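Local coordinates for protein transferrin (Manduca sexta, PDB 6WB6) that carries iron in the insect, binding a single ferric ion per molecule together with a carbonate anion, at residues A[75-81]-A[318-324]; A[439-445]-A[554-560]. All coordinates share one frame; numbering follows the deposited sequence.

Contact 1 (A[75-81]-A[318-324]); sequences FQEYRTD and IHHVADN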
loop_
_atom_site.group_PDB
_atom_site.type_symbol
_atom_site.label_atom_id
_atom_site.label_comp_id
_atom_site.label_asym_id
_atom_site.label_seq_id
_atom_site.Cartn_x
_atom_site.Cartn_y
_atom_site.Cartn_z
ATOM N N PHE A 75 -2.589 -28.582 3.602
ATOM C CA PHE A 75 -3.129 -29.852 3.132
ATOM C C PHE A 75 -3.617 -29.790 1.695
ATOM O O PHE A 75 -4.133 -30.787 1.192
ATOM C CB PHE A 75 -4.276 -30.319 4.049
ATOM C CG PHE A 75 -5.476 -29.420 4.017
ATOM C CD1 PHE A 75 -6.483 -29.621 3.097
ATOM C CD2 PHE A 75 -5.589 -28.361 4.909
ATOM C CE1 PHE A 75 -7.577 -28.803 3.064
ATOM C CE2 PHE A 75 -6.686 -27.525 4.870
ATOM C CZ PHE A 75 -7.683 -27.756 3.946
ATOM N N GLN A 76 -3.490 -28.648 1.030
ATOM C CA GLN A 76 -3.994 -28.502 -0.329
ATOM C C GLN A 76 -3.151 -27.507 -1.108
ATOM O O GLN A 76 -2.883 -26.402 -0.617
ATOM C CB GLN A 76 -5.452 -28.037 -0.316
ATOM C CG GLN A 76 -6.181 -28.314 -1.604
ATOM C CD GLN A 76 -6.889 -29.622 -1.537
ATOM O OE1 GLN A 76 -8.119 -29.674 -1.547
ATOM N NE2 GLN A 76 -6.123 -30.700 -1.428
ATOM N N GLU A 77 -2.759 -27.891 -2.321
ATOM C CA GLU A 77 -2.046 -27.007 -3.237
ATOM C C GLU A 77 -2.940 -26.657 -4.417
ATOM O O GLU A 77 -3.604 -27.529 -4.990
ATOM C CB GLU A 77 -0.755 -27.650 -3.759
ATOM C CG GLU A 77 0.363 -27.701 -2.756
ATOM C CD GLU A 77 1.550 -28.481 -3.266
ATOM O OE1 GLU A 77 2.180 -29.183 -2.465
ATOM O OE2 GLU A 77 1.839 -28.411 -4.478
ATOM N N TYR A 78 -2.958 -25.383 -4.762
ATOM C CA TYR A 78 -3.556 -24.902 -6.001
ATOM C C TYR A 78 -2.484 -24.825 -7.085
ATOM O O TYR A 78 -1.495 -24.093 -6.942
ATOM C CB TYR A 78 -4.180 -23.525 -5.786
ATOM C CG TYR A 78 -5.387 -23.487 -4.871
ATOM C CD1 TYR A 78 -6.061 -24.656 -4.518
ATOM C CD2 TYR A 78 -5.851 -22.280 -4.362
ATOM C CE1 TYR A 78 -7.169 -24.619 -3.692
ATOM C CE2 TYR A 78 -6.966 -22.229 -3.537
ATOM C CZ TYR A 78 -7.614 -23.400 -3.199
ATOM O OH TYR A 78 -8.722 -23.371 -2.380
ATOM N N ARG A 79 -2.679 -25.570 -8.167
ATOM C CA ARG A 79 -1.701 -25.666 -9.235
ATOM C C ARG A 79 -2.352 -25.238 -10.548
ATOM O O ARG A 79 -3.512 -24.842 -10.584
ATOM C CB ARG A 79 -1.148 -27.091 -9.304
ATOM C CG ARG A 79 -0.587 -27.561 -7.976
ATOM C CD ARG A 79 0.003 -28.942 -8.093
ATOM N NE ARG A 79 0.830 -29.293 -6.947
ATOM C CZ ARG A 79 1.400 -30.483 -6.802
ATOM N NH1 ARG A 79 1.232 -31.424 -7.719
ATOM N NH2 ARG A 79 2.142 -30.735 -5.761
ATOM N N THR A 80 -1.591 -25.306 -11.637
ATOM C CA THR A 80 -2.129 -25.004 -12.954
ATOM C C THR A 80 -2.486 -26.306 -13.654
ATOM O O THR A 80 -1.947 -27.370 -13.344
ATOM C CB THR A 80 -1.128 -24.243 -13.816
ATOM O OG1 THR A 80 0.078 -25.003 -13.864
ATOM C CG2 THR A 80 -0.870 -22.830 -13.271
ATOM N N ASP A 81 -3.395 -26.202 -14.623
ATOM C CA ASP A 81 -3.674 -27.341 -15.490
ATOM C C ASP A 81 -2.499 -27.619 -16.409
ATOM O O ASP A 81 -2.288 -28.768 -16.806
ATOM C CB ASP A 81 -4.961 -27.080 -16.268
ATOM C CG ASP A 81 -6.205 -27.274 -15.399
ATOM O OD1 ASP A 81 -6.318 -28.328 -14.735
ATOM O OD2 ASP A 81 -7.064 -26.379 -15.361
ATOM N N ILE A 318 -4.882 -20.601 -12.114
ATOM C CA ILE A 318 -4.420 -21.487 -11.042
ATOM C C ILE A 318 -5.659 -22.020 -10.324
ATOM O O ILE A 318 -6.154 -21.413 -9.366
ATOM C CB ILE A 318 -3.484 -20.769 -10.066
ATOM C CG1 ILE A 318 -2.275 -20.198 -10.813
ATOM C CG2 ILE A 318 -3.018 -21.708 -8.988
ATOM C CD1 ILE A 318 -1.306 -19.469 -9.895
ATOM N N HIS A 319 -6.157 -23.180 -10.770
ATOM C CA HIS A 319 -7.257 -23.818 -10.056
ATOM C C HIS A 319 -7.256 -25.333 -10.183
ATOM O O HIS A 319 -8.312 -25.943 -9.994
ATOM C CB HIS A 319 -8.618 -23.300 -10.520
ATOM C CG HIS A 319 -8.901 -23.547 -11.968
ATOM N ND1 HIS A 319 -8.719 -22.584 -12.937
ATOM C CD2 HIS A 319 -9.368 -24.643 -12.608
ATOM C CE1 HIS A 319 -9.063 -23.078 -14.113
ATOM N NE2 HIS A 319 -9.460 -24.326 -13.941
ATOM N N HIS A 320 -6.117 -25.952 -10.471
ATOM C CA HIS A 320 -5.998 -27.398 -10.362
ATOM C C HIS A 320 -5.689 -27.732 -8.909
ATOM O O HIS A 320 -4.589 -27.471 -8.414
ATOM C CB HIS A 320 -4.919 -27.954 -11.284
ATOM C CG HIS A 320 -4.811 -29.448 -11.224
ATOM N ND1 HIS A 320 -5.549 -30.278 -12.041
ATOM C CD2 HIS A 320 -4.086 -30.260 -10.419
ATOM C CE1 HIS A 320 -5.276 -31.537 -11.747
ATOM N NE2 HIS A 320 -4.379 -31.555 -10.777
ATOM N N VAL A 321 -6.662 -28.279 -8.215
ATOM C CA VAL A 321 -6.478 -28.635 -6.817
ATOM C C VAL A 321 -5.739 -29.963 -6.775
ATOM O O VAL A 321 -6.178 -30.945 -7.376
ATOM C CB VAL A 321 -7.832 -28.706 -6.103
ATOM C CG1 VAL A 321 -7.676 -29.009 -4.614
ATOM C CG2 VAL A 321 -8.555 -27.393 -6.311
ATOM N N ALA A 322 -4.583 -29.977 -6.118
ATOM C CA ALA A 322 -3.780 -31.179 -5.947
ATOM C C ALA A 322 -3.642 -31.496 -4.467
ATOM O O ALA A 322 -3.273 -30.617 -3.674
ATOM C CB ALA A 322 -2.401 -30.991 -6.559
ATOM N N ASP A 323 -3.931 -32.743 -4.089
ATOM C CA ASP A 323 -3.696 -33.166 -2.710
ATOM C C ASP A 323 -2.212 -33.455 -2.564
ATOM O O ASP A 323 -1.614 -34.107 -3.427
ATOM C CB ASP A 323 -4.499 -34.413 -2.309
ATOM C CG ASP A 323 -5.997 -34.275 -2.544
ATOM O OD1 ASP A 323 -6.605 -33.261 -2.120
ATOM O OD2 ASP A 323 -6.565 -35.216 -3.147
ATOM N N ASN A 324 -1.623 -32.970 -1.483
ATOM C CA ASN A 324 -0.220 -33.192 -1.202
ATOM C C ASN A 324 -0.100 -34.119 -0.010
ATOM O O ASN A 324 -1.087 -34.522 0.605
ATOM C CB ASN A 324 0.505 -31.867 -0.945
ATOM C CG ASN A 324 -0.341 -30.891 -0.152
ATOM O OD1 ASN A 324 -1.511 -30.687 -0.471
ATOM N ND2 ASN A 324 0.241 -30.282 0.884
HETATM O O HOH W 1 -5.639 -24.303 -13.292
#

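Contact 2 (A[439-445]-A[554-560]); sequences VAVVKKG and ANQYELL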
loop_
_atom_site.group_PDB
_atom_site.type_symbol
_atom_site.label_atom_id
_atom_site.label_comp_id
_atom_site.label_asym_id
_atom_site.label_seq_id
_atom_site.Cartn_x
_atom_site.Cartn_y
_atom_site.Cartn_z
ATOM N N VAL A 439 -13.136 24.845 1.476
ATOM C CA VAL A 439 -13.627 25.518 0.285
ATOM C C VAL A 439 -14.630 26.577 0.695
ATOM O O VAL A 439 -14.979 26.721 1.869
ATOM C CB VAL A 439 -14.248 24.556 -0.743
ATOM C CG1 VAL A 439 -13.296 23.412 -1.004
ATOM C CG2 VAL A 439 -15.607 24.041 -0.285
ATOM N N ALA A 440 -15.028 27.364 -0.303
ATOM C CA ALA A 440 -15.968 28.469 -0.164
ATOM C C ALA A 440 -17.112 28.207 -1.128
ATOM O O ALA A 440 -16.932 28.323 -2.347
ATOM C CB ALA A 440 -15.309 29.805 -0.474
ATOM N N VAL A 441 -18.277 27.861 -0.579
ATOM C CA VAL A 441 -19.439 27.479 -1.371
ATOM C C VAL A 441 -20.315 28.711 -1.554
ATOM O O VAL A 441 -20.606 29.424 -0.578
ATOM C CB VAL A 441 -20.216 26.342 -0.684
ATOM C CG1 VAL A 441 -21.374 25.878 -1.537
ATOM C CG2 VAL A 441 -19.282 25.177 -0.351
ATOM N N VAL A 442 -20.705 28.977 -2.806
ATOM C CA VAL A 442 -21.593 30.079 -3.166
ATOM C C VAL A 442 -22.737 29.529 -4.016
ATOM O O VAL A 442 -22.623 28.472 -4.629
ATOM C CB VAL A 442 -20.860 31.207 -3.926
ATOM C CG1 VAL A 442 -19.987 32.015 -2.960
ATOM C CG2 VAL A 442 -20.005 30.654 -5.103
ATOM N N LYS A 443 -23.863 30.247 -4.021
ATOM C CA LYS A 443 -24.935 29.930 -4.953
ATOM C C LYS A 443 -24.514 30.295 -6.370
ATOM O O LYS A 443 -23.758 31.241 -6.591
ATOM C CB LYS A 443 -26.213 30.678 -4.596
ATOM C CG LYS A 443 -26.858 30.210 -3.308
ATOM C CD LYS A 443 -28.326 30.566 -3.244
ATOM C CE LYS A 443 -28.921 30.041 -1.945
ATOM N NZ LYS A 443 -30.330 30.431 -1.697
ATOM N N LYS A 444 -25.003 29.535 -7.341
ATOM C CA LYS A 444 -24.675 29.867 -8.713
ATOM C C LYS A 444 -25.212 31.249 -9.038
ATOM O O LYS A 444 -26.312 31.616 -8.626
ATOM C CB LYS A 444 -25.245 28.832 -9.680
ATOM C CG LYS A 444 -24.437 27.549 -9.717
ATOM C CD LYS A 444 -24.643 26.778 -10.995
ATOM C CE LYS A 444 -24.144 25.345 -10.836
ATOM N NZ LYS A 444 -24.171 24.590 -12.114
ATOM N N GLY A 445 -24.413 32.032 -9.759
ATOM C CA GLY A 445 -24.872 33.308 -10.258
ATOM C C GLY A 445 -24.814 34.463 -9.285
ATOM O O GLY A 445 -25.142 35.588 -9.681
ATOM N N ALA A 554 -25.481 20.165 -6.459
ATOM C CA ALA A 554 -24.491 20.504 -7.480
ATOM C C ALA A 554 -25.046 21.434 -8.558
ATOM O O ALA A 554 -24.299 22.234 -9.138
ATOM C CB ALA A 554 -23.969 19.221 -8.124
ATOM N N ASN A 555 -26.339 21.336 -8.854
ATOM C CA ASN A 555 -26.942 22.194 -9.863
ATOM C C ASN A 555 -27.153 23.624 -9.379
ATOM O O ASN A 555 -27.284 24.522 -10.213
ATOM C CB ASN A 555 -28.281 21.607 -10.327
ATOM C CG ASN A 555 -28.136 20.221 -10.892
ATOM O OD1 ASN A 555 -27.130 19.896 -11.528
ATOM N ND2 ASN A 555 -29.123 19.382 -10.642
ATOM N N GLN A 556 -27.172 23.869 -8.067
ATOM C CA GLN A 556 -27.454 25.210 -7.551
ATOM C C GLN A 556 -26.248 25.912 -6.940
ATOM O O GLN A 556 -26.278 27.139 -6.803
ATOM C CB GLN A 556 -28.568 25.153 -6.491
ATOM C CG GLN A 556 -29.810 24.424 -6.946
ATOM C CD GLN A 556 -30.772 24.158 -5.800
ATOM O OE1 GLN A 556 -30.931 24.982 -4.910
ATOM N NE2 GLN A 556 -31.408 22.991 -5.815
ATOM N N TYR A 557 -25.195 25.180 -6.593
ATOM C CA TYR A 557 -24.074 25.710 -5.836
ATOM C C TYR A 557 -22.769 25.519 -6.590
ATOM O O TYR A 557 -22.628 24.614 -7.422
ATOM C CB TYR A 557 -23.976 25.041 -4.483
ATOM C CG TYR A 557 -25.153 25.373 -3.634
ATOM C CD1 TYR A 557 -25.171 26.531 -2.875
ATOM C CD2 TYR A 557 -26.265 24.544 -3.602
ATOM C CE1 TYR A 557 -26.254 26.852 -2.089
ATOM C CE2 TYR A 557 -27.364 24.855 -2.806
ATOM C CZ TYR A 557 -27.350 26.017 -2.054
ATOM O OH TYR A 557 -28.428 26.361 -1.263
ATOM N N GLU A 558 -21.825 26.406 -6.291
ATOM C CA GLU A 558 -20.520 26.426 -6.925
ATOM C C GLU A 558 -19.474 26.660 -5.855
ATOM O O GLU A 558 -19.786 27.058 -4.729
ATOM C CB GLU A 558 -20.423 27.542 -7.968
ATOM C CG GLU A 558 -20.661 27.151 -9.386
ATOM C CD GLU A 558 -20.849 28.388 -10.234
ATOM O OE1 GLU A 558 -20.916 29.489 -9.634
ATOM O OE2 GLU A 558 -20.941 28.269 -11.471
ATOM N N LEU A 559 -18.217 26.471 -6.232
ATOM C CA LEU A 559 -17.095 26.839 -5.380
ATOM C C LEU A 559 -16.524 28.165 -5.844
ATOM O O LEU A 559 -16.420 28.417 -7.045
ATOM C CB LEU A 559 -16.021 25.761 -5.407
ATOM C CG LEU A 559 -16.594 24.404 -4.995
ATOM C CD1 LEU A 559 -15.521 23.313 -5.054
ATOM C CD2 LEU A 559 -17.232 24.504 -3.588
ATOM N N LEU A 560 -16.214 29.023 -4.883
ATOM C CA LEU A 560 -15.514 30.281 -5.117
ATOM C C LEU A 560 -14.026 30.012 -4.972
ATOM O O LEU A 560 -13.560 29.701 -3.871
ATOM C CB LEU A 560 -15.977 31.333 -4.110
ATOM C CG LEU A 560 -15.298 32.696 -4.123
ATOM C CD1 LEU A 560 -15.574 33.350 -5.456
ATOM C CD2 LEU A 560 -15.785 33.554 -2.965
HETATM O O HOH W 2 -13.777 27.170 -2.877
#

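Contact 1 (A[75-81]-A[318-324])
A322 lays its CB over one face of the R79 guanidinium, closest at R79 CD, 3.5 Å from A322 CB. A methyl suits this place, letting the arginine lie flat above it. R79 NE and NH2 both reach OE2 of E77 in the guanidinium plane, NH2 at 2.7 Å from OE2, which fixes the group's rotation; NH1 bonds P84 O. Y78 and V321 lie side by side, Y78 CE1 4.1 Å from V321 CG2, while the tyrosine hydroxyl bonds L312 O. On the same face Q76, its CG anti to N (chi1 -160°) and its chain bent at chi2, brings NE2 to 2.7 Å from D323 OD1 at the lone pair away from the other oxygen. Behind lie antiparallel backbone pairs, E77 with A322 (A322 N to E77 O 2.9 Å) and R79 with H320. H319 and H320 both face R79, a classic beta bulge, and a water held by H319 N makes weak bonds to D81. Thus 320-327, outermost strand within this chain of the first transferrin-like half's four-stranded antiparallel sheet, joins 72-79 by its backbone; E77 and R79 probably offset each other's charge, and the other face sets Y78, V321 and the Q76–D323 bond against helix 286-300.

Contact 2 (A[439-445]-A[554-560])
The Y557 ring has the carbonyl oxygen of V442 at its edge, near the ring plane, 3.7 Å from CD1 of Y557. K443 runs alongside the tyrosine in the same direction, its CG 3.6 Å from CE1 of Y557 and approaching obliquely; V441 CG1 also comes in at a slant, near Y557 CB. F552 meets the ring edge-to-face, and helix 530-535 supplies L534 and E535 beside it. The methylenes of an extended lysine suit an aromatic flank, and K443 NZ continues past it to a salt bridge with D537.

The carboxylate of E558 lies by the chain of K444, which crosses it at about a right angle: E558 CD is 3.7 Å from K444 CG. The contact is with methylenes, since K444 NZ stays 4.9 Å from E558 OE2; the firm charge partner is R569, which pairs with E558 OE1. With an alanine here, R569 is likely to lose its carboxylate mate and the K444 methylenes their cover.

On the face of V441 and L559, L559 CD2 rests against two neighbouring valine methyls, 3.7 Å from V439 CG2 and a little farther from V441 CG2. With V439 CG1 anti to the carbonyl carbon (chi1 -50°), CG2 falls between the backbone N and the carbonyl carbon and turns to the leucine. Branched side chains fill such a buried sheet face well. Backbone bonds run the length of the pair: L560 N to A440 O at 2.7 Å, both bonds of the V442 and E558 pair, and K444 N to Q556 O at 2.8 Å beyond the strand end. A water links A440 N and L560 O. The chemistry implies an antiparallel pairing within the mixed sheet of the second half, apolar at the A440 end and, where the strands give way to loops, charged and more open to solvent.

How the contacts relate
Contacts 1 and 2 belong to the two successive transferrin-like halves of the chain, one closing before the other opens. Their centres lie about 58 Å apart on opposite sides of the chain's centre, and their nearest atoms are about 44 Å apart. Each joins antiparallel strands distant in sequence, but in different kinds of sheet: contact 1 in a four-stranded antiparallel sheet, contact 2 in a mixed seven-stranded one. Only contact 1 is near the metal, the I318 side chain being about 10 Å from the ferric ion and about 7 Å from that of its ligand Y90. Contact 2 is remote from the annotated sites; the bound iron lies in the half that holds contact 1.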